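Local coordinates for DltD domain-containing protein (Beauveria bassiana, PDB 7D78) that probably acts as an alpha/beta-hydrolase thioesterase that cyclises a polyketide chain into a medium-ring lactone, at residues Glu73-Gln78 with Thr129-Ser134; Gln78-Tyr83 with Phe315-Val320; Pro192-Lys197 with Gly203-Gly208; Gly217-Val222 with Pro228-Lys233; Gln246-Leu251 with Pro272-Ala277. One frame throughout, in Å; residues are numbered along the deposited sequence. Where two conformers were deposited one is given.

Contact 1 (Glu73-Gln78 with Thr129-Ser134); sequences ETFQSQ and TLWGMS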
# COMPACT_ATOMS: atom_id res chain seq x y z
N GLU A 73 5.10 -10.91 -30.15
CA GLU A 73 5.15 -11.70 -31.38
C GLU A 73 6.33 -12.67 -31.37
O GLU A 73 6.20 -13.83 -31.79
CB GLU A 73 5.22 -10.78 -32.59
CG GLU A 73 4.00 -9.88 -32.75
CD GLU A 73 4.14 -8.90 -33.90
OE1 GLU A 73 5.08 -9.06 -34.71
OE2 GLU A 73 3.32 -7.96 -33.99
N THR A 74 7.50 -12.20 -30.92
CA THR A 74 8.66 -13.08 -30.81
C THR A 74 8.41 -14.19 -29.80
O THR A 74 8.70 -15.36 -30.06
CB THR A 74 9.91 -12.28 -30.44
OG1 THR A 74 10.19 -11.33 -31.47
CG2 THR A 74 11.12 -13.20 -30.27
N PHE A 75 7.89 -13.83 -28.62
CA PHE A 75 7.56 -14.84 -27.62
C PHE A 75 6.60 -15.87 -28.20
O PHE A 75 6.81 -17.08 -28.05
CB PHE A 75 6.93 -14.18 -26.39
CG PHE A 75 7.92 -13.45 -25.50
CD1 PHE A 75 9.28 -13.70 -25.58
CD2 PHE A 75 7.47 -12.53 -24.56
CE1 PHE A 75 10.18 -13.05 -24.75
CE2 PHE A 75 8.36 -11.86 -23.73
CZ PHE A 75 9.72 -12.11 -23.82
N GLN A 76 5.56 -15.41 -28.89
CA GLN A 76 4.60 -16.33 -29.49
C GLN A 76 5.25 -17.25 -30.51
O GLN A 76 4.94 -18.45 -30.56
CB GLN A 76 3.48 -15.53 -30.14
CG GLN A 76 2.43 -16.38 -30.80
CD GLN A 76 1.46 -15.53 -31.59
OE1 GLN A 76 1.86 -14.62 -32.31
NE2 GLN A 76 0.18 -15.82 -31.46
N SER A 77 6.15 -16.72 -31.33
CA SER A 77 6.79 -17.55 -32.35
C SER A 77 7.75 -18.56 -31.75
O SER A 77 8.11 -19.53 -32.42
CB SER A 77 7.52 -16.69 -33.37
OG SER A 77 8.69 -16.13 -32.80
N GLN A 78 8.19 -18.35 -30.50
CA GLN A 78 9.03 -19.31 -29.81
C GLN A 78 8.24 -20.23 -28.89
O GLN A 78 8.83 -20.95 -28.08
CB GLN A 78 10.14 -18.58 -29.05
CG GLN A 78 11.12 -17.88 -30.00
CD GLN A 78 12.32 -17.28 -29.28
OE1 GLN A 78 12.72 -17.75 -28.22
NE2 GLN A 78 12.90 -16.25 -29.87
N THR A 129 4.92 -17.25 -16.27
CA THR A 129 6.00 -16.29 -16.04
C THR A 129 5.43 -14.88 -16.03
O THR A 129 4.54 -14.56 -16.83
CB THR A 129 7.10 -16.40 -17.14
OG1 THR A 129 7.84 -17.62 -16.95
CG2 THR A 129 8.09 -15.20 -17.11
N LEU A 130 5.91 -14.05 -15.10
CA LEU A 130 5.58 -12.62 -15.08
C LEU A 130 6.75 -11.81 -15.63
O LEU A 130 7.90 -12.01 -15.22
CB LEU A 130 5.22 -12.14 -13.68
CG LEU A 130 3.91 -12.65 -13.05
CD1 LEU A 130 3.56 -11.86 -11.81
CD2 LEU A 130 2.75 -12.68 -14.06
N TRP A 131 6.42 -10.89 -16.53
CA TRP A 131 7.37 -10.07 -17.27
C TRP A 131 6.92 -8.63 -17.12
O TRP A 131 5.72 -8.34 -17.25
CB TRP A 131 7.40 -10.50 -18.74
CG TRP A 131 8.42 -9.85 -19.65
CD1 TRP A 131 9.55 -10.44 -20.16
CD2 TRP A 131 8.38 -8.53 -20.21
NE1 TRP A 131 10.21 -9.57 -20.98
CE2 TRP A 131 9.52 -8.39 -21.03
CE3 TRP A 131 7.49 -7.45 -20.09
CZ2 TRP A 131 9.80 -7.20 -21.72
CZ3 TRP A 131 7.78 -6.27 -20.78
CH2 TRP A 131 8.92 -6.16 -21.59
N GLY A 132 7.84 -7.73 -16.83
CA GLY A 132 7.46 -6.33 -16.65
C GLY A 132 8.56 -5.41 -17.10
O GLY A 132 9.75 -5.70 -16.92
N MET A 133 8.17 -4.28 -17.68
CA MET A 133 9.11 -3.25 -18.09
C MET A 133 8.96 -2.01 -17.23
O MET A 133 7.83 -1.54 -17.00
CB MET A 133 8.92 -2.87 -19.56
CG MET A 133 9.90 -1.80 -20.01
SD MET A 133 10.17 -1.92 -21.77
CE MET A 133 11.23 -0.50 -22.06
N SER A 134 10.08 -1.46 -16.78
CA SER A 134 10.12 -0.18 -16.07
C SER A 134 9.31 -0.35 -14.79
O SER A 134 9.51 -1.36 -14.09
CB SER A 134 9.64 0.92 -17.02
OG SER A 134 9.70 2.19 -16.39
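The phenyl ring of Phe75 turns its CE2-CZ edge onto one face of the Trp131 indole, while Trp131 NE1 lies near the plane of the phenyl ring, at its rim. Phe75 CZ comes within 3.8 Å of Trp131 NE1, Phe75 CE2 within 4.0 Å of Trp131 CD1. With ring planes at 76° and the phenyl and five-membered ring centroids 5.5 Å apart, this is an offset edge-to-face pair. Trp131 CG stands anti to the backbone N (chi1 -174°), which carries the indole out from strand 127-133 toward helix 68-77. The pair is a buried helix-on-sheet contact of the alpha/beta-hydrolase fold, on the strand that runs into Ser134; that serine fits a nucleophile elbow and is hydrogen-bonded to His296, consistent with a catalytic triad. Putting an alanine at Phe75 would probably open a gap against the indole face and leave the Trp131 ring less firmly fixed. Ile54 of strand 51-57 touches both rings, and Met312 of helix 305-319 also packs on Trp131.

Contact 2 (Gln78-Tyr83 with Phe315-Val320); sequences QGFNTY and FIRENV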
# COMPACT_ATOMS: atom_id res chain seq x y z
N GLN A 78 8.19 -18.35 -30.50
CA GLN A 78 9.03 -19.31 -29.81
C GLN A 78 8.24 -20.23 -28.89
O GLN A 78 8.83 -20.95 -28.08
CB GLN A 78 10.14 -18.58 -29.05
CG GLN A 78 11.12 -17.88 -30.00
CD GLN A 78 12.32 -17.28 -29.28
OE1 GLN A 78 12.72 -17.75 -28.22
NE2 GLN A 78 12.90 -16.25 -29.87
N GLY A 79 6.92 -20.22 -28.99
CA GLY A 79 6.10 -21.17 -28.27
C GLY A 79 5.51 -20.69 -26.95
O GLY A 79 5.04 -21.52 -26.17
N PHE A 80 5.52 -19.38 -26.69
CA PHE A 80 5.00 -18.83 -25.44
C PHE A 80 3.69 -18.09 -25.71
O PHE A 80 3.69 -17.08 -26.43
CB PHE A 80 6.00 -17.88 -24.79
CG PHE A 80 7.28 -18.54 -24.36
CD1 PHE A 80 7.38 -19.13 -23.11
CD2 PHE A 80 8.39 -18.54 -25.19
CE1 PHE A 80 8.56 -19.75 -22.70
CE2 PHE A 80 9.58 -19.15 -24.79
CZ PHE A 80 9.66 -19.75 -23.55
N ASN A 81 2.59 -18.57 -25.14
CA ASN A 81 1.41 -17.71 -24.98
C ASN A 81 1.87 -16.42 -24.33
O ASN A 81 2.62 -16.45 -23.36
CB ASN A 81 0.34 -18.35 -24.10
CG ASN A 81 -0.24 -19.64 -24.66
OD1 ASN A 81 -1.06 -19.63 -25.59
ND2 ASN A 81 0.13 -20.74 -24.04
N THR A 82 1.42 -15.28 -24.87
CA THR A 82 1.81 -13.99 -24.32
C THR A 82 0.58 -13.11 -24.16
O THR A 82 -0.22 -12.97 -25.09
CB THR A 82 2.86 -13.29 -25.21
OG1 THR A 82 3.98 -14.17 -25.40
CG2 THR A 82 3.35 -12.03 -24.52
N TYR A 83 0.43 -12.52 -22.97
CA TYR A 83 -0.66 -11.60 -22.66
C TYR A 83 -0.06 -10.24 -22.33
O TYR A 83 0.68 -10.12 -21.35
CB TYR A 83 -1.49 -12.12 -21.48
CG TYR A 83 -2.75 -11.32 -21.15
CD1 TYR A 83 -3.71 -11.08 -22.12
CD2 TYR A 83 -3.00 -10.87 -19.85
CE1 TYR A 83 -4.87 -10.38 -21.82
CE2 TYR A 83 -4.17 -10.18 -19.53
CZ TYR A 83 -5.11 -9.94 -20.53
OH TYR A 83 -6.28 -9.25 -20.26
N PHE A 315 16.18 -17.99 -20.56
CA PHE A 315 16.05 -18.04 -19.10
C PHE A 315 14.72 -18.65 -18.68
O PHE A 315 14.67 -19.47 -17.75
CB PHE A 315 16.21 -16.63 -18.51
CG PHE A 315 16.07 -16.57 -17.01
CD1 PHE A 315 17.17 -16.78 -16.19
CD2 PHE A 315 14.84 -16.30 -16.42
CE1 PHE A 315 17.05 -16.74 -14.81
CE2 PHE A 315 14.70 -16.26 -15.03
CZ PHE A 315 15.81 -16.47 -14.23
N ILE A 316 13.64 -18.28 -19.35
CA ILE A 316 12.33 -18.84 -19.01
C ILE A 316 12.30 -20.33 -19.32
O ILE A 316 11.85 -21.14 -18.50
CB ILE A 316 11.22 -18.08 -19.76
CG1 ILE A 316 11.24 -16.61 -19.34
CG2 ILE A 316 9.87 -18.70 -19.48
CD1 ILE A 316 10.32 -15.70 -20.16
N ARG A 317 12.81 -20.72 -20.49
CA ARG A 317 12.84 -22.14 -20.86
C ARG A 317 13.61 -22.96 -19.84
O ARG A 317 13.18 -24.06 -19.47
CB ARG A 317 13.47 -22.30 -22.25
CG ARG A 317 12.60 -23.07 -23.24
CD ARG A 317 13.33 -23.31 -24.56
NE ARG A 317 13.56 -22.07 -25.29
CZ ARG A 317 12.67 -21.51 -26.10
NH1 ARG A 317 11.48 -22.07 -26.29
NH2 ARG A 317 12.98 -20.38 -26.73
N GLU A 318 14.73 -22.44 -19.35
CA GLU A 318 15.55 -23.22 -18.43
C GLU A 318 14.87 -23.38 -17.08
O GLU A 318 14.94 -24.46 -16.47
CB GLU A 318 16.92 -22.55 -18.25
CG GLU A 318 17.87 -22.78 -19.41
CD GLU A 318 19.26 -22.23 -19.15
OE1 GLU A 318 19.87 -21.67 -20.09
OE2 GLU A 318 19.74 -22.35 -18.01
N ASN A 319 14.18 -22.35 -16.61
CA ASN A 319 13.68 -22.33 -15.24
C ASN A 319 12.20 -22.66 -15.10
O ASN A 319 11.76 -23.00 -13.99
CB ASN A 319 13.95 -20.95 -14.61
CG ASN A 319 15.42 -20.70 -14.46
OD1 ASN A 319 16.06 -21.29 -13.61
ND2 ASN A 319 15.98 -19.82 -15.31
N VAL A 320 11.42 -22.57 -16.17
CA VAL A 320 10.00 -22.86 -16.12
C VAL A 320 9.72 -24.11 -16.94
O VAL A 320 9.19 -24.04 -18.06
CB VAL A 320 9.18 -21.64 -16.60
CG1 VAL A 320 7.70 -21.85 -16.36
CG2 VAL A 320 9.64 -20.40 -15.86
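Arg317 reaches Gln78 through a chain that runs straight at chi2 and then bends at chi3 (-67°), bringing its guanidinium back beside the Phe80 ring. Phe80, with CG anti to its carbonyl carbon, sends its ring toward helix 305-319, where Ile316 and Arg317 receive it. Ile316 CG2 approaches Phe80 CE1 to 3.6 Å, the closest apolar touch between the segments. At the other meta carbon, Phe80 CE2 lies 3.8 Å from Arg317 NH1, and Phe80 CZ sits over one face of the guanidinium, off its centre; the two planes are inclined by 50°, so this is no flat stack. The helix 68-77 ends here in a Schellman motif with Gly79, at positive phi, as the C-prime residue, and the chain then enters strand 81-86 of the central sheet. That turn presents Gln78 O at the edge of the guanidinium, in its plane, where Arg317 NH1 donates a weak bond of 3.4 Å. The neighbouring Arg317 NH2 stands 3.0 Å from Gln78 OE1, with amide and guanidinium planes 21° apart. Gln78 OE1 accepts from Thr313 and its NE2 donates to Asp310, both on helix 305-319. Deeper in, Phe80 and Ile316 both pack on Ile54 of strand 51-57.

Contact 3 (Pro192-Lys197 with Gly203-Gly208); sequences PPFNSK and GMAGSG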
# COMPACT_ATOMS: atom_id res chain seq x y z
N PRO A 192 0.13 15.85 -16.71
CA PRO A 192 1.05 14.98 -17.44
C PRO A 192 2.10 14.44 -16.50
O PRO A 192 2.60 15.18 -15.64
CB PRO A 192 1.68 15.91 -18.50
CG PRO A 192 0.86 17.16 -18.48
CD PRO A 192 0.28 17.26 -17.11
N PRO A 193 2.45 13.15 -16.60
CA PRO A 193 3.51 12.61 -15.73
C PRO A 193 4.86 13.29 -15.91
O PRO A 193 5.71 13.19 -15.01
CB PRO A 193 3.60 11.13 -16.13
CG PRO A 193 2.48 10.87 -17.09
CD PRO A 193 1.91 12.16 -17.55
N PHE A 194 5.08 13.94 -17.05
CA PHE A 194 6.31 14.69 -17.32
C PHE A 194 5.93 15.94 -18.10
O PHE A 194 5.32 15.84 -19.17
CB PHE A 194 7.32 13.85 -18.10
CG PHE A 194 7.64 12.52 -17.46
CD1 PHE A 194 6.89 11.40 -17.77
CD2 PHE A 194 8.68 12.39 -16.55
CE1 PHE A 194 7.16 10.17 -17.18
CE2 PHE A 194 8.96 11.17 -15.96
CZ PHE A 194 8.20 10.06 -16.28
N ASN A 195 6.27 17.11 -17.57
CA ASN A 195 6.01 18.35 -18.29
C ASN A 195 7.15 18.62 -19.27
O ASN A 195 8.13 17.87 -19.36
CB ASN A 195 5.79 19.52 -17.32
CG ASN A 195 7.04 19.90 -16.53
OD1 ASN A 195 8.17 19.65 -16.93
ND2 ASN A 195 6.83 20.53 -15.37
N SER A 196 7.03 19.73 -20.02
CA SER A 196 8.01 20.03 -21.06
C SER A 196 9.42 20.24 -20.52
O SER A 196 10.38 20.09 -21.27
CB SER A 196 7.57 21.28 -21.84
OG SER A 196 7.56 22.39 -20.97
N LYS A 197 9.57 20.60 -19.25
CA LYS A 197 10.90 20.60 -18.67
C LYS A 197 11.35 19.20 -18.25
O LYS A 197 12.44 19.06 -17.68
CB LYS A 197 10.99 21.56 -17.49
CG LYS A 197 10.80 23.03 -17.86
CD LYS A 197 10.89 23.93 -16.63
CE LYS A 197 9.69 23.77 -15.71
NZ LYS A 197 8.46 24.43 -16.24
N GLY A 203 9.58 14.43 -8.47
CA GLY A 203 10.93 14.21 -8.95
C GLY A 203 11.24 12.80 -9.42
O GLY A 203 12.39 12.36 -9.30
N MET A 204 10.26 12.08 -9.97
CA MET A 204 10.48 10.67 -10.29
C MET A 204 11.03 10.51 -11.70
O MET A 204 10.81 11.36 -12.57
CB MET A 204 9.17 9.87 -10.15
CG MET A 204 8.05 10.31 -11.09
SD MET A 204 6.61 9.19 -11.10
CE MET A 204 7.23 7.87 -12.14
N ALA A 205 11.74 9.41 -11.91
CA ALA A 205 12.05 8.88 -13.24
C ALA A 205 12.81 9.88 -14.11
O ALA A 205 12.51 10.07 -15.29
CB ALA A 205 10.78 8.42 -13.96
N GLY A 206 13.81 10.53 -13.52
CA GLY A 206 14.67 11.43 -14.26
C GLY A 206 14.26 12.87 -14.24
O GLY A 206 14.86 13.68 -14.96
N SER A 207 13.26 13.23 -13.43
CA SER A 207 12.76 14.60 -13.37
C SER A 207 13.88 15.57 -13.02
O SER A 207 14.59 15.39 -12.02
CB SER A 207 11.63 14.69 -12.34
OG SER A 207 11.25 16.03 -12.08
N GLY A 208 14.02 16.61 -13.83
CA GLY A 208 15.10 17.56 -13.66
C GLY A 208 16.34 17.23 -14.45
O GLY A 208 17.25 18.07 -14.53
O HOH W 1 13.88 16.71 -16.51
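Phe194 meets the turn at Ala205 with one corner of its ring, and nearly all the close packing between the two segments is there. Phe194 CZ lies 3.8 Å from Ala205 CB, which sits in the ring plane at the edge. Next to it, Phe194 CE2 is 3.8 Å from Ala205 O and 3.9 Å from Met204 O. Ala205 O is buried by this contact without any polar partner in the model, so the ring covers a carbonyl that nothing satisfies. The type I' turn from Met204 to Ser207, closed by Ser207 N to Met204 O at 3.2 Å, presents the methyl group and this carbonyl to the ring. Toward Lys197 and Gly208 no side chains meet, and a water bridges the backbones: it donates to Lys197 O at 3.0 Å and receives a weak bond from Gly208 N at 2.7 Å. A glycerol, probably from the crystallisation liquor, lies beside Phe194 and may mark a pocket, and Ala205 lies near the probable triad. Both segments belong to the long connection between strand 190-191 and helix 210-220, and Phe194 also packs on Ala215 and Tyr216 of that helix, while Asn200 bonds to the backbone N of Met204 and weakly to Pro193 O.

Contact 4 (Gly217-Val222 with Pro228-Lys233); sequences GFMGAV and PNFRNK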
# COMPACT_ATOMS: atom_id res chain seq x y z
N GLY A 217 9.23 13.59 -24.08
CA GLY A 217 9.12 13.39 -25.52
C GLY A 217 8.46 12.07 -25.87
O GLY A 217 7.63 12.00 -26.78
N PHE A 218 8.81 11.01 -25.15
CA PHE A 218 8.24 9.70 -25.40
C PHE A 218 6.73 9.69 -25.16
O PHE A 218 5.96 9.15 -25.96
CB PHE A 218 8.94 8.68 -24.50
CG PHE A 218 8.43 7.29 -24.64
CD1 PHE A 218 8.72 6.53 -25.77
CD2 PHE A 218 7.70 6.71 -23.62
CE1 PHE A 218 8.27 5.24 -25.89
CE2 PHE A 218 7.26 5.42 -23.72
CZ PHE A 218 7.54 4.67 -24.87
N MET A 219 6.29 10.30 -24.05
CA MET A 219 4.86 10.32 -23.75
C MET A 219 4.10 11.22 -24.71
O MET A 219 2.95 10.94 -25.06
CB MET A 219 4.64 10.79 -22.31
CG MET A 219 5.09 9.80 -21.25
SD MET A 219 4.25 8.21 -21.43
CE MET A 219 4.76 7.42 -19.90
N GLY A 220 4.72 12.34 -25.12
CA GLY A 220 4.09 13.27 -26.04
C GLY A 220 4.19 12.88 -27.49
O GLY A 220 3.49 13.45 -28.33
N ALA A 221 5.05 11.91 -27.81
CA ALA A 221 5.21 11.41 -29.16
C ALA A 221 4.48 10.10 -29.40
O ALA A 221 4.70 9.46 -30.43
CB ALA A 221 6.69 11.25 -29.51
N VAL A 222 3.61 9.68 -28.47
CA VAL A 222 2.60 8.68 -28.78
C VAL A 222 1.48 9.44 -29.49
O VAL A 222 0.29 9.13 -29.33
CB VAL A 222 2.11 7.91 -27.53
CG1 VAL A 222 1.38 6.63 -27.94
CG2 VAL A 222 3.29 7.57 -26.64
N PRO A 228 -6.36 4.16 -29.11
CA PRO A 228 -7.27 5.31 -28.91
C PRO A 228 -7.40 5.73 -27.46
O PRO A 228 -7.80 6.88 -27.21
CB PRO A 228 -8.62 4.80 -29.45
CG PRO A 228 -8.34 3.51 -30.14
CD PRO A 228 -7.07 2.96 -29.58
N ASN A 229 -7.09 4.86 -26.51
CA ASN A 229 -7.34 5.15 -25.11
C ASN A 229 -6.07 5.47 -24.33
O ASN A 229 -6.12 5.59 -23.10
CB ASN A 229 -8.11 3.98 -24.47
CG ASN A 229 -9.58 3.95 -24.88
OD1 ASN A 229 -10.28 4.97 -24.84
ND2 ASN A 229 -10.06 2.77 -25.28
N PHE A 230 -4.94 5.63 -25.01
CA PHE A 230 -3.77 6.22 -24.37
C PHE A 230 -4.07 7.66 -23.98
O PHE A 230 -4.59 8.44 -24.78
CB PHE A 230 -2.55 6.17 -25.28
CG PHE A 230 -1.38 6.97 -24.75
CD1 PHE A 230 -0.66 6.52 -23.65
CD2 PHE A 230 -1.03 8.19 -25.32
CE1 PHE A 230 0.39 7.26 -23.13
CE2 PHE A 230 0.02 8.94 -24.82
CZ PHE A 230 0.74 8.47 -23.72
N ARG A 231 -3.74 8.03 -22.74
CA ARG A 231 -4.02 9.36 -22.22
C ARG A 231 -2.75 9.85 -21.52
O ARG A 231 -2.27 9.20 -20.59
CB ARG A 231 -5.22 9.35 -21.26
CG ARG A 231 -6.50 8.78 -21.89
CD ARG A 231 -7.70 8.79 -20.94
NE ARG A 231 -7.53 7.85 -19.83
CZ ARG A 231 -7.93 6.58 -19.84
NH1 ARG A 231 -8.54 6.07 -20.91
NH2 ARG A 231 -7.71 5.80 -18.78
N ASN A 232 -2.20 10.98 -21.98
CA ASN A 232 -0.93 11.46 -21.44
C ASN A 232 -1.16 12.30 -20.19
O ASN A 232 -0.79 13.47 -20.09
CB ASN A 232 -0.16 12.23 -22.51
CG ASN A 232 1.24 12.62 -22.06
OD1 ASN A 232 1.81 12.00 -21.17
ND2 ASN A 232 1.78 13.66 -22.67
N LYS A 233 -1.80 11.67 -19.21
CA LYS A 233 -2.12 12.34 -17.95
C LYS A 233 -2.24 11.27 -16.87
O LYS A 233 -2.59 10.13 -17.16
CB LYS A 233 -3.42 13.15 -18.04
CG LYS A 233 -4.66 12.31 -18.44
CD LYS A 233 -5.95 13.15 -18.47
CE LYS A 233 -7.17 12.27 -18.79
NZ LYS A 233 -8.47 13.03 -18.78
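Met219 O is the polar atom around which several groups gather, yet what surrounds it is mainly carbon: Phe230 CE2 and CZ each come to 3.6 Å, bringing the edge of the ring up to the carbonyl. Nearby, Asn232 OD1 rests 3.3 Å from Met219 CB, a packing touch against a methylene. Asn232 CG is anti to its backbone N (chi1 -174°), an arrangement that points the amide at the end of helix 210-220, and the residue forms the centre of an inverse gamma turn. Both faces and the edge of Phe230 are approached. Val222 CG1 sits over one face, 4.2 Å from the ring centroid and 24° off the normal, a CH-pi contact, while Val222 CB comes to 3.6 Å from Phe230 CE2. The backbone N of Asn232 lies over the opposite face, toward its rim. At the edge, Met219 SD is 4.2 Å from Phe230 CZ, and because it stands 80° off the ring normal this is a Met-aromatic contact at the ring edge. Val222 is poorly ordered, so its part in the grip is less certain than that of Met219. The segments thus meet through dispersion and weak ring contacts, which implies that shape fit, more than directed bonding, joins the helix end to the loop before strand 234-235.

Contact 5 (Gln246-Leu251 with Pro272-Ala277); sequences QPKEIL and PEEQKA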
# COMPACT_ATOMS: atom_id res chain seq x y z
N GLN A 246 6.87 0.71 -0.80
CA GLN A 246 8.26 0.44 -0.44
C GLN A 246 8.73 -0.79 -1.20
O GLN A 246 8.92 -1.86 -0.61
CB GLN A 246 8.39 0.25 1.07
CG GLN A 246 7.73 1.38 1.88
CD GLN A 246 8.44 2.68 1.68
OE1 GLN A 246 9.67 2.71 1.60
NE2 GLN A 246 7.68 3.78 1.59
N PRO A 247 8.93 -0.68 -2.52
CA PRO A 247 9.17 -1.89 -3.33
C PRO A 247 10.47 -2.59 -3.02
O PRO A 247 10.54 -3.82 -3.15
CB PRO A 247 9.14 -1.36 -4.77
CG PRO A 247 9.49 0.09 -4.65
CD PRO A 247 8.90 0.55 -3.34
N LYS A 248 11.52 -1.85 -2.64
CA LYS A 248 12.76 -2.51 -2.23
C LYS A 248 12.51 -3.48 -1.09
O LYS A 248 13.14 -4.55 -1.04
CB LYS A 248 13.82 -1.47 -1.83
CG LYS A 248 14.24 -0.57 -2.98
CD LYS A 248 15.26 0.49 -2.53
CE LYS A 248 15.65 1.40 -3.68
NZ LYS A 248 16.50 2.54 -3.22
N GLU A 249 11.58 -3.16 -0.19
CA GLU A 249 11.27 -4.08 0.89
C GLU A 249 10.48 -5.28 0.39
O GLU A 249 10.72 -6.41 0.83
CB GLU A 249 10.50 -3.37 2.01
CG GLU A 249 11.19 -2.14 2.55
CD GLU A 249 12.64 -2.39 2.93
OE1 GLU A 249 12.94 -3.46 3.51
OE2 GLU A 249 13.49 -1.52 2.65
N ILE A 250 9.53 -5.05 -0.53
CA ILE A 250 8.73 -6.15 -1.05
C ILE A 250 9.58 -7.10 -1.90
O ILE A 250 9.39 -8.32 -1.88
CB ILE A 250 7.52 -5.63 -1.85
CG1 ILE A 250 6.64 -4.74 -0.96
CG2 ILE A 250 6.68 -6.78 -2.36
CD1 ILE A 250 5.66 -3.90 -1.74
N LEU A 251 10.56 -6.55 -2.63
CA LEU A 251 11.42 -7.40 -3.44
C LEU A 251 12.19 -8.39 -2.58
O LEU A 251 12.56 -9.47 -3.05
CB LEU A 251 12.38 -6.55 -4.28
CG LEU A 251 11.99 -6.41 -5.76
CD1 LEU A 251 10.68 -5.62 -5.89
CD2 LEU A 251 13.10 -5.74 -6.57
N PRO A 272 21.00 2.74 -12.69
CA PRO A 272 21.49 1.35 -12.78
C PRO A 272 22.02 0.80 -11.47
O PRO A 272 21.81 -0.39 -11.19
CB PRO A 272 22.58 1.44 -13.86
CG PRO A 272 22.12 2.54 -14.75
CD PRO A 272 21.47 3.56 -13.83
N GLU A 273 22.70 1.61 -10.65
CA GLU A 273 23.21 1.05 -9.39
C GLU A 273 22.08 0.72 -8.42
O GLU A 273 22.25 -0.16 -7.57
CB GLU A 273 24.21 2.01 -8.74
CG GLU A 273 25.27 1.30 -7.89
CD GLU A 273 26.37 0.62 -8.72
OE1 GLU A 273 26.55 0.98 -9.91
OE2 GLU A 273 27.07 -0.26 -8.17
N GLU A 274 20.94 1.41 -8.53
CA GLU A 274 19.77 1.04 -7.73
C GLU A 274 19.22 -0.31 -8.17
O GLU A 274 18.83 -1.14 -7.34
CB GLU A 274 18.69 2.12 -7.83
CG GLU A 274 17.76 2.18 -6.63
CD GLU A 274 16.89 3.43 -6.63
OE1 GLU A 274 16.54 3.93 -7.71
OE2 GLU A 274 16.55 3.92 -5.53
N GLN A 275 19.16 -0.53 -9.49
CA GLN A 275 18.73 -1.81 -10.02
C GLN A 275 19.69 -2.92 -9.59
O GLN A 275 19.26 -3.98 -9.12
CB GLN A 275 18.62 -1.74 -11.54
CG GLN A 275 17.75 -0.59 -12.07
CD GLN A 275 17.63 -0.58 -13.58
OE1 GLN A 275 17.59 -1.64 -14.21
NE2 GLN A 275 17.59 0.61 -14.16
N LYS A 276 20.99 -2.67 -9.72
CA LYS A 276 21.99 -3.67 -9.33
C LYS A 276 21.92 -3.98 -7.84
O LYS A 276 22.07 -5.14 -7.43
CB LYS A 276 23.38 -3.17 -9.71
CG LYS A 276 23.68 -3.23 -11.19
CD LYS A 276 24.81 -2.29 -11.56
CE LYS A 276 25.25 -2.51 -13.01
NZ LYS A 276 26.17 -1.45 -13.51
N ALA A 277 21.71 -2.96 -7.01
CA ALA A 277 21.65 -3.19 -5.57
C ALA A 277 20.52 -4.14 -5.22
O ALA A 277 20.69 -5.04 -4.38
CB ALA A 277 21.49 -1.85 -4.84
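Lys248 and Glu274 cross at about a right angle, each reaching out from its own helix so that they meet chiefly near their ends. The lysine is extended all the way beyond CG, with its first torsion placing CG beside the backbone N. In Glu274, CG is instead anti to the backbone N (chi1 -154°), and the chain then runs straight toward Lys248. At the meeting point Lys248 NZ donates to Glu274 OE2 at 2.7 Å, forming a salt bridge; the ammonium comes in on the anti side of that oxygen, 18° out of the carboxylate plane. Lys248 CE follows it in, 3.3 Å from Glu274 OE2 and 3.7 Å from Glu274 CG, and so the last methylene lies alongside the acid as well. The bridge joins helix 247-251 to helix 272-281, which flank strand 259-264 in the chain order of the alpha/beta-hydrolase fold, and it lies near the surface. Glu274 OE2 also accepts a hydrogen bond from Ser161, so one oxygen serves two partners. A glutamine in place of Glu274 would probably leave the Lys248 ammonium without its counter-charge and weaken the tie between the helices. Leu160 packs on Lys248. On helix 247-251, Glu249 and Ile250 reach the second subunit, touching its Gln246 and Trp244 respectively.

Contact 1 is buried and contact 2 partly so, and they form one neighbourhood: they share Gln78, both reach the central sheet, and they touch where Phe75 O meets Phe80 N at 3.0 Å and Thr129 OG1 meets Ile316 CG2. Contact 1 is purely aromatic, whereas contact 2 adds an exposed arginine. Contacts 3 and 4 lie together around helix 210-220, about 14 Å between centres, with Pro193 packing on Asn232 and Phe194 on Met219; contact 3 is buried, contact 4 at the surface. Contact 5, also at the surface and about 27 Å from contact 4 between centres, differs in chemistry, resting on a salt bridge between helices.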